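Local coordinates for protein E1 (Kluyveromyces marxianus, PDB 3VX6) that is the N-terminal domain of Atg7, the E1-like enzyme that activates Atg8 and Atg12 for the two ubiquitin-like conjugation systems of autophagy, at residues G105-Q110 against S122-S127; I98-E103 against W139-S144; V175-V180 against Q186-D191. All coordinates share one frame; numbering follows the deposited sequence.

Contact 1: residues G105-Q110 against S122-S127; sequences GQELLQ and SFYMIS
Leu108 carries this contact, setting its two methyl groups against the outer end of the Tyr124 side chain. Leu108 reaches from the helix and Tyr124 from the strand, meeting from opposite directions. CD1 lies at the edge of the phenol ring, near its plane, 4.1 Å from Tyr124 CE2. CD2 turns to the phenol oxygen, 3.4 Å from Tyr124 OH. With Leu108 CG anti to its carbonyl carbon (chi1 -62°) and chi2 extended at 166°, both branches reach the strand. Helix 97-114 here covers one face of the mixed sheet containing strands 78-86, 123-130 and 135-144, and Leu108 also packs on Pro143, which the tyrosine touches as well. The ring of Tyr124 further meets that of Tyr82 on the adjoining parallel strand, while Phe100 and Lys104 of the same helix pack against the Tyr124 side chain. Ser122 contributes carbon instead of oxygen: its CB lies 4.1 Å from Leu108 CD2. Its OG stands anti to the backbone N (chi1 -170°), which turns the hydroxyl from the leucine and lets it hydrogen-bond to Lys80 O. Glu107, the residue before Leu108, also points toward the strand, but its OE2 stays 4.3 Å from Tyr124 OH, too distant for a hydrogen bond; its OE1 makes a long, weak ion pair with Lys104 NZ.

Contact 2: residues I98-E103 against W139-S144; sequences IQFIKE and WICMPS
Ile101 reaches from the helix to Cys141 and Pro143 on the strand, and its longer branch makes most of the contact. CB, which points at the strand, sends CG1 out anti to the backbone N (chi1 -154°). CG1 then lies 3.7 Å from Cys141 SG and 4.1 Å from Pro143 CG, facing both the sulfur and the proline ring on its strand side. An extended second torsion carries CD1 onward, and this terminal methyl sits over the root of the cysteine, 3.6 Å from Cys141 CB and equally close to its SG. Two successive carbons of Ile101 thus press on the sulfur from the same side. It also meets Phe100, whose CE1 is 4.0 Å from Cys141 SG. The sulfur lies 5.4 Å from the centroid of the Phe100 ring and 90° off the ring normal, a sulfur-aromatic contact made wholly at the edge. No hydrogen bond joins the segments. Within the helix, Gln99 NE2 donates a nearly straight bond of 2.6 Å to Glu103 OE2, one turn further on.

The axes of helix 98-103 and strand 139-144 pass at 8.7 Å with an angle of 59°. The strand runs between 123-130 and 260-262, so Cys141 has Tyr124 on one neighbour and Trp262 on the other, while Ile101 and Phe100 both extend from the helix to Trp262.

Contact 3: residues V175-V180 against Q186-D191; sequences VIIACV and QKATPD
Cys179 and Gln186 are joined by two backbone hydrogen bonds, the hydrogen-bonded pair of an antiparallel hairpin. Cys179 N donates to Gln186 O at 2.8 Å, with an N-H...O angle of 158°. The return bond, from Gln186 N to Cys179 O, is 2.7 Å long and straighter at 171°. Strand 184-186 is the outermost of its sheet within the chain; strand 177-181 lies between it and 198-202.

Water takes over where direct pairing stops. One molecule donates to Ile177 O at 3.0 Å and accepts from Ala188 N at 3.2 Å. Ile177 O also receives a bond from Asn118 ND2.

Apolar contacts are few. Ala188 CB lies 4.0 Å from Ile177 CG2 and 4.1 Å from Ala178 CA, in a spot closed further by Leu117. Cys179 SG, held between the backbone N and the carbonyl carbon (chi1 72°), lies 4.0 Å from Gln186 CB, whereas the glutamine chain bends at its second torsion and carries its amide away.

The thiol lies close to main-chain oxygen as well, near Lys187 O.

Local turns direct the chain onward. The backbone at Ala188 fits an inverse gamma turn, although the closing bond is doubtful in the model, and Thr189 occupies the N-cap position of helix 190-195, its OG1 bonding weakly to Lys187 O.

Polar main-chain atoms therefore set the alignment of the hairpin, and the small side chains of Ala178 and Ala188 are consistent with the close approach of the departing chain, their CA atoms 4.6 Å apart.

Contacts 1 and 2 share helix 97-114 and lie about 6 Å apart between centres, contact 1 nested within the chain loop that contact 2 closes. Their strands are antiparallel neighbours in one sheet; in both, helix and strand meet through side chains, with no hydrogen bond between the paired segments. Contact 3 belongs to a different sheet, on the opposite side of the chain's centre from contact 2 and about 20 Å between centres from contact 1. All three are mainly buried, but contact 3 includes an exposed lysine at the sheet's margin, and there backbone hydrogen bonds and a bridging water lead, with only a little aliphatic and sulfur packing.

Contact 1: residues G105-Q110 against S122-S127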
ATOM      1  N   GLY A 105      -1.481  10.739   1.285  1.00 42.02           N
ATOM      2  CA  GLY A 105      -2.680  10.130   1.826  1.00 42.04           C
ATOM      3  C   GLY A 105      -3.974  10.717   1.293  1.00 42.55           C
ATOM      4  O   GLY A 105      -4.921   9.980   1.029  1.00 43.05           O
ATOM      5  N   GLN A 106      -4.024  12.037   1.146  1.00 42.93           N
ATOM      6  CA  GLN A 106      -5.216  12.706   0.640  1.00 43.99           C
ATOM      7  C   GLN A 106      -5.449  12.385  -0.824  1.00 44.41           C
ATOM      8  O   GLN A 106      -6.593  12.385  -1.291  1.00 45.76           O
ATOM      9  CB  GLN A 106      -5.094  14.223   0.807  1.00 44.78           C
ATOM     10  CG  GLN A 106      -5.049  14.662   2.255  1.00 50.39           C
ATOM     11  CD  GLN A 106      -4.771  16.153   2.421  1.00 53.05           C
ATOM     12  OE1 GLN A 106      -3.827  16.691   1.839  1.00 51.86           O
ATOM     13  NE2 GLN A 106      -5.586  16.820   3.239  1.00 55.16           N
ATOM     14  N   GLU A 107      -4.365  12.117  -1.546  1.00 42.94           N
ATOM     15  CA  GLU A 107      -4.446  11.814  -2.965  1.00 42.83           C
ATOM     16  C   GLU A 107      -5.031  10.430  -3.168  1.00 42.16           C
ATOM     17  O   GLU A 107      -5.836  10.212  -4.063  1.00 42.35           O
ATOM     18  CB  GLU A 107      -3.058  11.885  -3.602  1.00 43.26           C
ATOM     19  CG  GLU A 107      -2.361  13.220  -3.422  1.00 44.89           C
ATOM     20  CD  GLU A 107      -0.875  13.160  -3.771  1.00 47.73           C
ATOM     21  OE1 GLU A 107      -0.201  14.200  -3.612  1.00 47.69           O
ATOM     22  OE2 GLU A 107      -0.379  12.079  -4.194  1.00 48.25           O
ATOM     23  N   LEU A 108      -4.615   9.485  -2.341  1.00 41.46           N
ATOM     24  CA  LEU A 108      -5.134   8.139  -2.456  1.00 40.02           C
ATOM     25  C   LEU A 108      -6.623   8.197  -2.123  1.00 40.95           C
ATOM     26  O   LEU A 108      -7.437   7.542  -2.772  1.00 43.44           O
ATOM     27  CB  LEU A 108      -4.378   7.203  -1.511  1.00 36.47           C
ATOM     28  CG  LEU A 108      -2.883   7.091  -1.840  1.00 33.67           C
ATOM     29  CD1 LEU A 108      -2.156   6.441  -0.703  1.00 30.97           C
ATOM     30  CD2 LEU A 108      -2.678   6.319  -3.122  1.00 32.00           C
ATOM     31  N   LEU A 109      -6.976   9.002  -1.126  1.00 39.76           N
ATOM     32  CA  LEU A 109      -8.366   9.176  -0.727  1.00 38.98           C
ATOM     33  C   LEU A 109      -9.203   9.589  -1.936  1.00 41.33           C
ATOM     34  O   LEU A 109     -10.201   8.948  -2.276  1.00 41.69           O
ATOM     35  CB  LEU A 109      -8.453  10.257   0.342  1.00 37.45           C
ATOM     36  CG  LEU A 109      -9.830  10.852   0.611  1.00 35.69           C
ATOM     37  CD1 LEU A 109     -10.787   9.767   1.038  1.00 36.50           C
ATOM     38  CD2 LEU A 109      -9.707  11.909   1.691  1.00 35.64           C
ATOM     39  N   GLN A 110      -8.784  10.676  -2.576  1.00 43.61           N
ATOM     40  CA  GLN A 110      -9.452  11.197  -3.757  1.00 44.58           C
ATOM     41  C   GLN A 110      -9.612  10.076  -4.784  1.00 45.83           C
ATOM     42  O   GLN A 110     -10.727   9.730  -5.165  1.00 46.33           O
ATOM     43  CB  GLN A 110      -8.628  12.345  -4.361  1.00 45.80           C
ATOM     44  CG  GLN A 110      -9.292  13.039  -5.546  1.00 48.19           C
ATOM     45  CD  GLN A 110     -10.646  13.628  -5.176  1.00 51.05           C
ATOM     46  OE1 GLN A 110     -10.732  14.683  -4.538  1.00 52.97           O
ATOM     47  NE2 GLN A 110     -11.714  12.934  -5.554  1.00 50.84           N
ATOM     48  N   SER A 122      -0.677   2.144  -2.556  1.00 38.89           N
ATOM     49  CA  SER A 122       0.565   2.491  -3.220  1.00 37.97           C
ATOM     50  C   SER A 122       1.700   2.612  -2.208  1.00 38.45           C
ATOM     51  O   SER A 122       1.486   2.565  -1.003  1.00 39.44           O
ATOM     52  CB  SER A 122       0.401   3.808  -3.966  1.00 35.84           C
ATOM     53  OG  SER A 122       1.516   4.050  -4.790  1.00 36.70           O
ATOM     54  N   PHE A 123       2.921   2.729  -2.696  1.00 39.30           N
ATOM     55  CA  PHE A 123       4.031   2.914  -1.790  1.00 39.75           C
ATOM     56  C   PHE A 123       4.867   4.047  -2.331  1.00 39.25           C
ATOM     57  O   PHE A 123       4.979   4.237  -3.539  1.00 38.55           O
ATOM     58  CB  PHE A 123       4.870   1.652  -1.628  1.00 40.27           C
ATOM     59  CG  PHE A 123       5.585   1.227  -2.861  1.00 40.96           C
ATOM     60  CD1 PHE A 123       4.907   0.580  -3.885  1.00 40.49           C
ATOM     61  CD2 PHE A 123       6.962   1.403  -2.967  1.00 41.71           C
ATOM     62  CE1 PHE A 123       5.593   0.102  -4.997  1.00 42.27           C
ATOM     63  CE2 PHE A 123       7.660   0.932  -4.070  1.00 42.06           C
ATOM     64  CZ  PHE A 123       6.978   0.278  -5.088  1.00 42.84           C
ATOM     65  N   TYR A 124       5.425   4.808  -1.404  1.00 38.93           N
ATOM     66  CA  TYR A 124       6.236   5.967  -1.701  1.00 37.93           C
ATOM     67  C   TYR A 124       7.546   5.815  -0.939  1.00 38.18           C
ATOM     68  O   TYR A 124       7.576   5.395   0.224  1.00 38.41           O
ATOM     69  CB  TYR A 124       5.497   7.221  -1.242  1.00 38.61           C
ATOM     70  CG  TYR A 124       4.126   7.379  -1.871  1.00 42.06           C
ATOM     71  CD1 TYR A 124       3.956   8.141  -3.031  1.00 41.05           C
ATOM     72  CD2 TYR A 124       2.997   6.752  -1.316  1.00 40.42           C
ATOM     73  CE1 TYR A 124       2.699   8.283  -3.624  1.00 43.30           C
ATOM     74  CE2 TYR A 124       1.730   6.884  -1.906  1.00 41.51           C
ATOM     75  CZ  TYR A 124       1.591   7.656  -3.063  1.00 44.24           C
ATOM     76  OH  TYR A 124       0.359   7.827  -3.665  1.00 45.65           O
ATOM     77  N   MET A 125       8.640   6.145  -1.599  1.00 38.19           N
ATOM     78  CA  MET A 125       9.928   6.025  -0.960  1.00 38.46           C
ATOM     79  C   MET A 125      10.656   7.342  -1.070  1.00 35.89           C
ATOM     80  O   MET A 125      10.662   7.949  -2.122  1.00 35.92           O
ATOM     81  CB  MET A 125      10.743   4.923  -1.644  1.00 39.76           C
ATOM     82  CG  MET A 125      12.101   4.689  -1.029  1.00 42.09           C
ATOM     83  SD  MET A 125      13.023   3.413  -1.894  1.00 45.30           S
ATOM     84  CE  MET A 125      14.646   4.164  -1.884  1.00 43.31           C
ATOM     85  N   ILE A 126      11.217   7.818   0.028  1.00 35.12           N
ATOM     86  CA  ILE A 126      12.003   9.033  -0.046  1.00 36.32           C
ATOM     87  C   ILE A 126      13.394   8.503   0.219  1.00 37.84           C
ATOM     88  O   ILE A 126      13.568   7.523   0.946  1.00 39.81           O
ATOM     89  CB  ILE A 126      11.625  10.093   1.012  1.00 35.57           C
ATOM     90  CG1 ILE A 126      11.639   9.481   2.418  1.00 34.75           C
ATOM     91  CG2 ILE A 126      10.283  10.724   0.638  1.00 35.27           C
ATOM     92  CD1 ILE A 126      11.471  10.493   3.550  1.00 31.54           C
ATOM     93  N   SER A 127      14.392   9.114  -0.389  1.00 38.64           N
ATOM     94  CA  SER A 127      15.736   8.622  -0.191  1.00 38.86           C
ATOM     95  C   SER A 127      16.771   9.670  -0.484  1.00 39.86           C
ATOM     96  O   SER A 127      16.475  10.755  -0.980  1.00 39.21           O
ATOM     97  CB  SER A 127      15.992   7.398  -1.086  1.00 38.93           C
ATOM     98  OG  SER A 127      15.904   7.717  -2.470  1.00 34.59           O
TER

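Contact 2: residues I98-E103 against W139-S144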
ATOM      1  N   ILE A  98       5.871  13.957   7.828  1.00 43.22           N
ATOM      2  CA  ILE A  98       4.450  13.911   8.160  1.00 44.24           C
ATOM      3  C   ILE A  98       3.569  14.644   7.139  1.00 43.67           C
ATOM      4  O   ILE A  98       2.503  14.153   6.741  1.00 43.18           O
ATOM      5  CB  ILE A  98       4.200  14.484   9.575  1.00 44.90           C
ATOM      6  CG1 ILE A  98       2.825  15.136   9.635  1.00 45.27           C
ATOM      7  CG2 ILE A  98       5.298  15.452   9.950  1.00 46.68           C
ATOM      8  CD1 ILE A  98       2.521  15.762  10.955  1.00 50.12           C
ATOM      9  N   GLN A  99       4.009  15.820   6.719  1.00 42.27           N
ATOM     10  CA  GLN A  99       3.259  16.575   5.735  1.00 41.44           C
ATOM     11  C   GLN A  99       3.248  15.786   4.425  1.00 41.88           C
ATOM     12  O   GLN A  99       2.261  15.780   3.678  1.00 41.83           O
ATOM     13  CB  GLN A  99       3.914  17.933   5.519  1.00 41.66           C
ATOM     14  CG  GLN A  99       3.233  18.810   4.478  1.00 43.58           C
ATOM     15  CD  GLN A  99       1.738  18.956   4.721  1.00 46.23           C
ATOM     16  OE1 GLN A  99       1.290  19.151   5.859  1.00 47.36           O
ATOM     17  NE2 GLN A  99       0.958  18.874   3.646  1.00 46.09           N
ATOM     18  N   PHE A 100       4.356  15.103   4.166  1.00 40.30           N
ATOM     19  CA  PHE A 100       4.507  14.322   2.951  1.00 39.15           C
ATOM     20  C   PHE A 100       3.557  13.152   2.895  1.00 38.56           C
ATOM     21  O   PHE A 100       2.833  12.978   1.926  1.00 40.09           O
ATOM     22  CB  PHE A 100       5.956  13.829   2.820  1.00 37.16           C
ATOM     23  CG  PHE A 100       6.153  12.796   1.753  1.00 34.93           C
ATOM     24  CD1 PHE A 100       5.874  11.452   2.005  1.00 32.43           C
ATOM     25  CD2 PHE A 100       6.615  13.163   0.490  1.00 33.95           C
ATOM     26  CE1 PHE A 100       6.052  10.486   1.014  1.00 33.42           C
ATOM     27  CE2 PHE A 100       6.793  12.209  -0.504  1.00 33.43           C
ATOM     28  CZ  PHE A 100       6.511  10.863  -0.245  1.00 31.42           C
ATOM     29  N   ILE A 101       3.545  12.342   3.937  1.00 38.88           N
ATOM     30  CA  ILE A 101       2.677  11.189   3.909  1.00 39.48           C
ATOM     31  C   ILE A 101       1.216  11.634   4.008  1.00 41.21           C
ATOM     32  O   ILE A 101       0.318  10.965   3.494  1.00 40.09           O
ATOM     33  CB  ILE A 101       3.070  10.188   5.018  1.00 37.71           C
ATOM     34  CG1 ILE A 101       2.644   8.782   4.603  1.00 36.78           C
ATOM     35  CG2 ILE A 101       2.464  10.593   6.345  1.00 37.94           C
ATOM     36  CD1 ILE A 101       3.161   7.705   5.507  1.00 33.71           C
ATOM     37  N   LYS A 102       0.981  12.780   4.643  1.00 42.18           N
ATOM     38  CA  LYS A 102      -0.373  13.297   4.769  1.00 42.16           C
ATOM     39  C   LYS A 102      -0.945  13.600   3.381  1.00 43.89           C
ATOM     40  O   LYS A 102      -2.086  13.250   3.071  1.00 44.32           O
ATOM     41  CB  LYS A 102      -0.376  14.581   5.586  1.00 42.87           C
ATOM     42  CG  LYS A 102      -1.759  15.173   5.787  1.00 42.48           C
ATOM     43  CD  LYS A 102      -1.666  16.602   6.275  1.00 45.38           C
ATOM     44  CE  LYS A 102      -3.010  17.112   6.813  1.00 47.66           C
ATOM     45  NZ  LYS A 102      -2.971  18.578   7.126  1.00 44.30           N
ATOM     46  N   GLU A 103      -0.147  14.265   2.551  1.00 44.50           N
ATOM     47  CA  GLU A 103      -0.580  14.621   1.209  1.00 44.48           C
ATOM     48  C   GLU A 103      -0.771  13.397   0.342  1.00 43.01           C
ATOM     49  O   GLU A 103      -1.783  13.272  -0.341  1.00 40.61           O
ATOM     50  CB  GLU A 103       0.425  15.576   0.560  1.00 45.85           C
ATOM     51  CG  GLU A 103       0.303  17.002   1.077  1.00 48.29           C
ATOM     52  CD  GLU A 103       1.377  17.916   0.529  1.00 50.33           C
ATOM     53  OE1 GLU A 103       1.536  17.981  -0.704  1.00 50.40           O
ATOM     54  OE2 GLU A 103       2.060  18.578   1.334  1.00 53.38           O
ATOM     55  N   TRP A 139      13.653   5.851   2.982  1.00 44.65           N
ATOM     56  CA  TRP A 139      12.505   5.648   3.823  1.00 41.02           C
ATOM     57  C   TRP A 139      11.306   5.352   2.950  1.00 40.43           C
ATOM     58  O   TRP A 139      10.931   6.156   2.091  1.00 39.25           O
ATOM     59  CB  TRP A 139      12.247   6.900   4.639  1.00 39.97           C
ATOM     60  CG  TRP A 139      11.573   6.618   5.921  1.00 41.16           C
ATOM     61  CD1 TRP A 139      10.981   5.448   6.301  1.00 40.69           C
ATOM     62  CD2 TRP A 139      11.434   7.515   7.023  1.00 41.61           C
ATOM     63  NE1 TRP A 139      10.487   5.562   7.572  1.00 40.93           N
ATOM     64  CE2 TRP A 139      10.751   6.822   8.041  1.00 40.25           C
ATOM     65  CE3 TRP A 139      11.820   8.842   7.249  1.00 41.50           C
ATOM     66  CZ2 TRP A 139      10.445   7.408   9.269  1.00 40.52           C
ATOM     67  CZ3 TRP A 139      11.516   9.424   8.471  1.00 41.27           C
ATOM     68  CH2 TRP A 139      10.834   8.706   9.466  1.00 39.44           C
ATOM     69  N   ILE A 140      10.706   4.189   3.162  1.00 39.76           N
ATOM     70  CA  ILE A 140       9.547   3.812   2.381  1.00 38.78           C
ATOM     71  C   ILE A 140       8.312   3.910   3.247  1.00 39.36           C
ATOM     72  O   ILE A 140       8.378   3.729   4.468  1.00 39.97           O
ATOM     73  CB  ILE A 140       9.671   2.378   1.847  1.00 37.62           C
ATOM     74  CG1 ILE A 140      10.951   2.246   1.020  1.00 36.75           C
ATOM     75  CG2 ILE A 140       8.458   2.036   0.997  1.00 36.03           C
ATOM     76  CD1 ILE A 140      11.182   0.862   0.431  1.00 35.47           C
ATOM     77  N   CYS A 141       7.191   4.233   2.609  1.00 38.24           N
ATOM     78  CA  CYS A 141       5.915   4.332   3.296  1.00 37.15           C
ATOM     79  C   CYS A 141       4.831   3.901   2.330  1.00 37.09           C
ATOM     80  O   CYS A 141       4.943   4.087   1.121  1.00 35.19           O
ATOM     81  CB  CYS A 141       5.634   5.763   3.767  1.00 36.53           C
ATOM     82  SG  CYS A 141       5.000   6.902   2.504  1.00 37.44           S
ATOM     83  N   MET A 142       3.802   3.274   2.870  1.00 37.46           N
ATOM     84  CA  MET A 142       2.660   2.863   2.073  1.00 38.32           C
ATOM     85  C   MET A 142       1.559   3.585   2.838  1.00 36.58           C
ATOM     86  O   MET A 142       1.107   3.109   3.873  1.00 36.82           O
ATOM     87  CB  MET A 142       2.479   1.351   2.136  1.00 39.35           C
ATOM     88  CG  MET A 142       1.389   0.845   1.224  1.00 39.75           C
ATOM     89  SD  MET A 142       1.293  -0.916   1.308  1.00 41.34           S
ATOM     90  CE  MET A 142       2.298  -1.427  -0.081  1.00 43.71           C
ATOM     91  N   PRO A 143       1.138   4.763   2.347  1.00 34.87           N
ATOM     92  CA  PRO A 143       0.105   5.546   3.009  1.00 35.26           C
ATOM     93  C   PRO A 143      -1.120   4.788   3.440  1.00 35.93           C
ATOM     94  O   PRO A 143      -1.749   4.063   2.671  1.00 33.52           O
ATOM     95  CB  PRO A 143      -0.200   6.639   1.997  1.00 35.43           C
ATOM     96  CG  PRO A 143       1.089   6.832   1.351  1.00 33.29           C
ATOM     97  CD  PRO A 143       1.493   5.403   1.078  1.00 33.90           C
ATOM     98  N   SER A 144      -1.414   4.974   4.717  1.00 38.38           N
ATOM     99  CA  SER A 144      -2.544   4.378   5.395  1.00 40.09           C
ATOM    100  C   SER A 144      -3.271   5.569   6.015  1.00 40.36           C
ATOM    101  O   SER A 144      -2.837   6.128   7.021  1.00 40.83           O
ATOM    102  CB  SER A 144      -2.047   3.424   6.481  1.00 40.35           C
ATOM    103  OG  SER A 144      -3.093   3.118   7.383  1.00 46.22           O
TER

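Contact 3: residues V175-V180 against Q186-D191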
ATOM      1  N   VAL A 175      -6.410  -7.729 -10.288  1.00 50.20           N
ATOM      2  CA  VAL A 175      -6.624  -6.690  -9.280  1.00 47.11           C
ATOM      3  C   VAL A 175      -6.406  -7.208  -7.882  1.00 45.58           C
ATOM      4  O   VAL A 175      -6.583  -8.397  -7.624  1.00 46.33           O
ATOM      5  CB  VAL A 175      -8.038  -6.092  -9.352  1.00 45.34           C
ATOM      6  CG1 VAL A 175      -8.248  -5.446 -10.708  1.00 44.41           C
ATOM      7  CG2 VAL A 175      -9.068  -7.168  -9.103  1.00 45.20           C
ATOM      8  N   ILE A 176      -6.016  -6.309  -6.980  1.00 43.89           N
ATOM      9  CA  ILE A 176      -5.772  -6.682  -5.595  1.00 42.32           C
ATOM     10  C   ILE A 176      -6.970  -6.286  -4.726  1.00 40.57           C
ATOM     11  O   ILE A 176      -7.128  -6.754  -3.599  1.00 40.62           O
ATOM     12  CB  ILE A 176      -4.391  -6.092  -5.095  1.00 41.60           C
ATOM     13  CG1 ILE A 176      -4.441  -5.732  -3.618  1.00 40.88           C
ATOM     14  CG2 ILE A 176      -4.005  -4.882  -5.910  1.00 43.69           C
ATOM     15  CD1 ILE A 176      -4.880  -4.335  -3.383  1.00 40.59           C
ATOM     16  N   ILE A 177      -7.830  -5.443  -5.283  1.00 39.53           N
ATOM     17  CA  ILE A 177      -9.047  -5.007  -4.609  1.00 38.34           C
ATOM     18  C   ILE A 177     -10.202  -5.013  -5.618  1.00 38.84           C
ATOM     19  O   ILE A 177     -10.070  -4.533  -6.747  1.00 39.41           O
ATOM     20  CB  ILE A 177      -8.936  -3.578  -4.038  1.00 37.33           C
ATOM     21  CG1 ILE A 177      -7.931  -3.522  -2.893  1.00 35.95           C
ATOM     22  CG2 ILE A 177     -10.301  -3.138  -3.503  1.00 38.94           C
ATOM     23  CD1 ILE A 177      -7.791  -2.131  -2.291  1.00 33.95           C
ATOM     24  N   ALA A 178     -11.327  -5.579  -5.216  1.00 38.35           N
ATOM     25  CA  ALA A 178     -12.499  -5.627  -6.075  1.00 39.92           C
ATOM     26  C   ALA A 178     -13.715  -5.589  -5.161  1.00 41.33           C
ATOM     27  O   ALA A 178     -13.585  -5.430  -3.945  1.00 42.38           O
ATOM     28  CB  ALA A 178     -12.496  -6.910  -6.912  1.00 37.36           C
ATOM     29  N   CYS A 179     -14.897  -5.704  -5.738  1.00 41.79           N
ATOM     30  CA  CYS A 179     -16.089  -5.715  -4.923  1.00 43.69           C
ATOM     31  C   CYS A 179     -16.997  -6.784  -5.482  1.00 44.55           C
ATOM     32  O   CYS A 179     -16.702  -7.385  -6.515  1.00 44.33           O
ATOM     33  CB  CYS A 179     -16.782  -4.347  -4.920  1.00 45.14           C
ATOM     34  SG  CYS A 179     -17.612  -3.863  -6.446  1.00 50.01           S
ATOM     35  N   VAL A 180     -18.090  -7.050  -4.783  1.00 45.87           N
ATOM     36  CA  VAL A 180     -19.021  -8.061  -5.234  1.00 45.16           C
ATOM     37  C   VAL A 180     -20.388  -7.414  -5.388  1.00 45.44           C
ATOM     38  O   VAL A 180     -20.837  -6.678  -4.512  1.00 46.61           O
ATOM     39  CB  VAL A 180     -19.088  -9.222  -4.240  1.00 44.06           C
ATOM     40  CG1 VAL A 180     -19.792 -10.398  -4.878  1.00 45.12           C
ATOM     41  CG2 VAL A 180     -17.685  -9.617  -3.808  1.00 44.03           C
ATOM     42  N   GLN A 186     -16.921  -7.475  -9.249  1.00 46.63           N
ATOM     43  CA  GLN A 186     -16.968  -6.284 -10.086  1.00 47.55           C
ATOM     44  C   GLN A 186     -15.895  -5.283  -9.644  1.00 48.46           C
ATOM     45  O   GLN A 186     -15.434  -5.312  -8.499  1.00 47.55           O
ATOM     46  CB  GLN A 186     -18.353  -5.635  -9.974  1.00 47.61           C
ATOM     47  CG  GLN A 186     -19.498  -6.541 -10.374  1.00 48.72           C
ATOM     48  CD  GLN A 186     -19.554  -6.771 -11.868  1.00 50.02           C
ATOM     49  OE1 GLN A 186     -20.441  -7.457 -12.371  1.00 48.64           O
ATOM     50  NE2 GLN A 186     -18.605  -6.185 -12.590  1.00 52.97           N
ATOM     51  N   LYS A 187     -15.506  -4.387 -10.545  1.00 49.20           N
ATOM     52  CA  LYS A 187     -14.492  -3.399 -10.208  1.00 51.05           C
ATOM     53  C   LYS A 187     -14.934  -2.551  -9.013  1.00 50.90           C
ATOM     54  O   LYS A 187     -16.092  -2.147  -8.917  1.00 49.46           O
ATOM     55  CB  LYS A 187     -14.211  -2.504 -11.415  1.00 53.63           C
ATOM     56  CG  LYS A 187     -13.621  -3.256 -12.598  1.00 55.26           C
ATOM     57  CD  LYS A 187     -13.332  -2.335 -13.765  1.00 57.46           C
ATOM     58  CE  LYS A 187     -12.823  -3.143 -14.949  1.00 59.06           C
ATOM     59  NZ  LYS A 187     -12.653  -2.324 -16.189  1.00 59.84           N
ATOM     60  N   ALA A 188     -14.000  -2.294  -8.103  1.00 50.30           N
ATOM     61  CA  ALA A 188     -14.281  -1.495  -6.913  1.00 50.10           C
ATOM     62  C   ALA A 188     -14.505  -0.031  -7.279  1.00 50.00           C
ATOM     63  O   ALA A 188     -13.904   0.867  -6.694  1.00 51.78           O
ATOM     64  CB  ALA A 188     -13.138  -1.601  -5.929  1.00 48.27           C
ATOM     65  N   THR A 189     -15.375   0.201  -8.249  1.00 48.60           N
ATOM     66  CA  THR A 189     -15.682   1.543  -8.687  1.00 46.81           C
ATOM     67  C   THR A 189     -16.669   2.232  -7.731  1.00 46.80           C
ATOM     68  O   THR A 189     -17.269   1.589  -6.866  1.00 47.01           O
ATOM     69  CB  THR A 189     -16.205   1.486 -10.135  1.00 45.69           C
ATOM     70  OG1 THR A 189     -17.348   0.627 -10.213  1.00 44.23           O
ATOM     71  CG2 THR A 189     -15.124   0.926 -11.030  1.00 42.26           C
ATOM     72  N   PRO A 190     -16.831   3.557  -7.852  1.00 46.99           N
ATOM     73  CA  PRO A 190     -17.764   4.210  -6.935  1.00 48.43           C
ATOM     74  C   PRO A 190     -19.206   3.713  -6.997  1.00 49.47           C
ATOM     75  O   PRO A 190     -19.756   3.287  -5.972  1.00 52.19           O
ATOM     76  CB  PRO A 190     -17.633   5.690  -7.298  1.00 47.40           C
ATOM     77  CG  PRO A 190     -16.196   5.800  -7.725  1.00 46.71           C
ATOM     78  CD  PRO A 190     -16.041   4.556  -8.590  1.00 46.76           C
ATOM     79  N   ASP A 191     -19.828   3.763  -8.174  1.00 49.28           N
ATOM     80  CA  ASP A 191     -21.212   3.306  -8.281  1.00 48.46           C
ATOM     81  C   ASP A 191     -21.369   1.842  -7.877  1.00 47.19           C
ATOM     82  O   ASP A 191     -22.412   1.444  -7.354  1.00 48.41           O
ATOM     83  CB  ASP A 191     -21.760   3.540  -9.686  1.00 48.50           C
ATOM     84  CG  ASP A 191     -21.942   5.019 -10.001  1.00 51.04           C
ATOM     85  OD1 ASP A 191     -22.197   5.826  -9.075  1.00 48.96           O
ATOM     86  OD2 ASP A 191     -21.845   5.377 -11.192  1.00 55.06           O
TER
HETATM   87  O   HOH W   1     -11.513  -3.947  -9.271  1.00 35.67           O